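Local coordinates for tRNA nucleotidyl transferase-related protein (Thermotoga maritima, PDB 3H38), which probably adds C and A nucleotides to the 3' end of tRNA as the C-terminal, class II CCA-adding enzyme part of a longer protein, at residues Leu49-Leu54 with Gln186-Arg191. Sequence-based numbering, arbitrary orientation.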
loop_
_atom_site.group_PDB
_atom_site.type_symbol
_atom_site.label_atom_id
_atom_site.label_comp_id
_atom_site.label_asym_id
_atom_site.label_seq_id
_atom_site.Cartn_x
_atom_site.Cartn_y
_atom_site.Cartn_z
ATOM N N LEU A 49 -4.255 -21.288 -8.330
ATOM C CA LEU A 49 -5.104 -20.322 -9.057
ATOM C C LEU A 49 -4.629 -20.109 -10.485
ATOM O O LEU A 49 -5.312 -19.474 -11.278
ATOM C CB LEU A 49 -5.168 -18.959 -8.341
ATOM C CG LEU A 49 -5.995 -18.998 -7.052
ATOM C CD1 LEU A 49 -5.813 -17.740 -6.225
ATOM C CD2 LEU A 49 -7.487 -19.282 -7.356
ATOM N N GLY A 50 -3.462 -20.657 -10.810
ATOM C CA GLY A 50 -2.867 -20.454 -12.113
ATOM C C GLY A 50 -2.435 -19.011 -12.290
ATOM O O GLY A 50 -2.642 -18.416 -13.354
ATOM N N ILE A 51 -1.838 -18.446 -11.246
ATOM C CA ILE A 51 -1.369 -17.066 -11.257
ATOM C C ILE A 51 0.147 -17.018 -11.163
ATOM O O ILE A 51 0.724 -17.458 -10.183
ATOM C CB ILE A 51 -1.948 -16.273 -10.074
ATOM C CG1 ILE A 51 -3.451 -16.074 -10.259
ATOM C CG2 ILE A 51 -1.222 -14.918 -9.903
ATOM C CD1 ILE A 51 -4.096 -15.264 -9.125
ATOM N N LYS A 52 0.783 -16.459 -12.164
ATOM C CA LYS A 52 2.210 -16.348 -12.178
ATOM C C LYS A 52 2.706 -15.772 -10.889
ATOM O O LYS A 52 2.166 -14.831 -10.393
ATOM C CB LYS A 52 2.646 -15.473 -13.330
ATOM C CG LYS A 52 3.690 -16.079 -14.183
ATOM C CD LYS A 52 5.018 -15.453 -13.951
ATOM C CE LYS A 52 5.337 -14.494 -15.040
ATOM N NZ LYS A 52 5.388 -13.081 -14.603
ATOM N N ASN A 53 3.744 -16.370 -10.347
ATOM C CA ASN A 53 4.299 -15.946 -9.060
ATOM C C ASN A 53 5.745 -16.375 -9.032
ATOM O O ASN A 53 6.030 -17.539 -8.808
ATOM C CB ASN A 53 3.578 -16.612 -7.886
ATOM C CG ASN A 53 4.267 -16.332 -6.544
ATOM O OD1 ASN A 53 5.492 -16.214 -6.477
ATOM N ND2 ASN A 53 3.478 -16.206 -5.478
ATOM N N LEU A 54 6.663 -15.443 -9.250
ATOM C CA LEU A 54 8.009 -15.847 -9.629
ATOM C C LEU A 54 8.898 -16.260 -8.481
ATOM O O LEU A 54 9.710 -17.177 -8.625
ATOM C CB LEU A 54 8.691 -14.758 -10.446
ATOM C CG LEU A 54 7.949 -14.505 -11.754
ATOM C CD1 LEU A 54 7.108 -13.219 -11.662
ATOM C CD2 LEU A 54 8.940 -14.437 -12.895
ATOM N N GLN A 186 -10.731 -8.603 -1.769
ATOM C CA GLN A 186 -10.852 -7.856 -3.015
ATOM C C GLN A 186 -9.803 -8.280 -4.046
ATOM O O GLN A 186 -10.033 -8.145 -5.242
ATOM C CB GLN A 186 -10.817 -6.311 -2.822
ATOM C CG GLN A 186 -11.590 -5.740 -1.631
ATOM C CD GLN A 186 -13.015 -6.252 -1.547
ATOM O OE1 GLN A 186 -13.688 -6.388 -2.555
ATOM N NE2 GLN A 186 -13.480 -6.542 -0.331
ATOM N N ARG A 187 -8.648 -8.766 -3.603
ATOM C CA ARG A 187 -7.562 -9.082 -4.541
ATOM C C ARG A 187 -7.834 -10.272 -5.484
ATOM O O ARG A 187 -7.416 -10.258 -6.640
ATOM C CB ARG A 187 -6.238 -9.287 -3.816
ATOM C CG ARG A 187 -5.176 -9.937 -4.697
ATOM C CD ARG A 187 -4.295 -10.809 -3.856
ATOM N NE ARG A 187 -3.045 -10.176 -3.432
ATOM C CZ ARG A 187 -1.835 -10.660 -3.723
ATOM N NH1 ARG A 187 -0.742 -10.037 -3.281
ATOM N NH2 ARG A 187 -1.713 -11.781 -4.449
ATOM N N PHE A 188 -8.503 -11.303 -4.977
ATOM C CA PHE A 188 -9.131 -12.317 -5.818
ATOM C C PHE A 188 -10.579 -11.934 -5.716
ATOM O O PHE A 188 -10.895 -10.949 -5.055
ATOM C CB PHE A 188 -8.893 -13.686 -5.204
ATOM C CG PHE A 188 -7.513 -13.850 -4.669
ATOM C CD1 PHE A 188 -6.455 -14.170 -5.514
ATOM C CD2 PHE A 188 -7.254 -13.662 -3.322
ATOM C CE1 PHE A 188 -5.163 -14.307 -5.019
ATOM C CE2 PHE A 188 -5.983 -13.795 -2.825
ATOM C CZ PHE A 188 -4.931 -14.120 -3.676
ATOM N N ASP A 189 -11.497 -12.651 -6.324
ATOM C CA ASP A 189 -12.864 -12.170 -6.102
ATOM C C ASP A 189 -13.502 -12.984 -4.988
ATOM O O ASP A 189 -14.459 -13.742 -5.198
ATOM C CB ASP A 189 -13.712 -12.157 -7.381
ATOM C CG ASP A 189 -15.008 -11.361 -7.220
ATOM O OD1 ASP A 189 -15.290 -10.879 -6.100
ATOM O OD2 ASP A 189 -15.752 -11.227 -8.215
ATOM N N PHE A 190 -12.959 -12.844 -3.788
ATOM C CA PHE A 190 -13.336 -13.787 -2.749
ATOM C C PHE A 190 -14.301 -13.227 -1.758
ATOM O O PHE A 190 -14.486 -12.022 -1.680
ATOM C CB PHE A 190 -12.114 -14.379 -2.066
ATOM C CG PHE A 190 -11.476 -15.461 -2.861
ATOM C CD1 PHE A 190 -10.521 -16.291 -2.306
ATOM C CD2 PHE A 190 -11.855 -15.661 -4.173
ATOM C CE1 PHE A 190 -9.949 -17.273 -3.057
ATOM C CE2 PHE A 190 -11.291 -16.642 -4.923
ATOM C CZ PHE A 190 -10.335 -17.453 -4.377
ATOM N N ARG A 191 -14.942 -14.126 -1.025
ATOM C CA ARG A 191 -15.821 -13.724 0.061
ATOM C C ARG A 191 -15.285 -14.297 1.377
ATOM O O ARG A 191 -14.694 -15.384 1.412
ATOM C CB ARG A 191 -17.257 -14.194 -0.197
ATOM C CG ARG A 191 -17.441 -15.721 -0.038
ATOM C CD ARG A 191 -18.877 -16.152 -0.322
ATOM N NE ARG A 191 -19.379 -17.088 0.684
ATOM C CZ ARG A 191 -19.454 -18.406 0.522
ATOM N NH1 ARG A 191 -19.927 -19.163 1.509
ATOM N NH2 ARG A 191 -19.061 -18.966 -0.623
#
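Leu-49 and Phe-188 bring the two backbones nearest to each other, with their CA atoms 9.5 Å apart. That spacing is bridged by side chains alone. Each segment runs from a helix end into loop. At the end of helix 42-49, Gly-50 has a positive phi of 68° and closes the last turn with two bonds back, a Schellman motif. Phe-188 is the first residue to leave helical angles after helix 177-187. There the chain makes an inverse gamma turn centred on Asp-189, with a weak hydrogen bond of 3.1 Å from Phe-190 N to Phe-188 O.

The buried Phe-188 ring carries the contact. Leu-49 meets it with CD1, which lies 3.7 Å from Phe-188 CD1 and equally near CE1. The methyl comes in obliquely, and the two side chains cross at about a right angle. In Phe-188, CG stands anti to the carbonyl carbon (chi1 -41°), and the ring reaches across to the other helix end. Ile-51 CD1 approaches the ring edge near its plane, 4.3 Å from Phe-188 CE1.

Helix 42-49 and the loop to strand 56-60 belong to the poly(A) polymerase head region, the nucleotidyltransferase part of the enzyme. Segment 186-191 follows several nucleotide-binding arginines and falls in the region matched to a probable RNA-binding family. This small apolar contact, burying 127 Å² in all, joins the two regions beside the nucleotide site: Phe-188 also touches Arg-45, a nucleotide-binding residue.

Arg-187, which binds ATP and CTP in other structures of this protein, holds its CD 3.4 Å above the plane of the Phe-188 ring, displaced toward the rim. Phe-188 CB lies 3.7 Å above one face of the Phe-190 ring, toward its rim. The Phe-190 side chain also touches Ile-163.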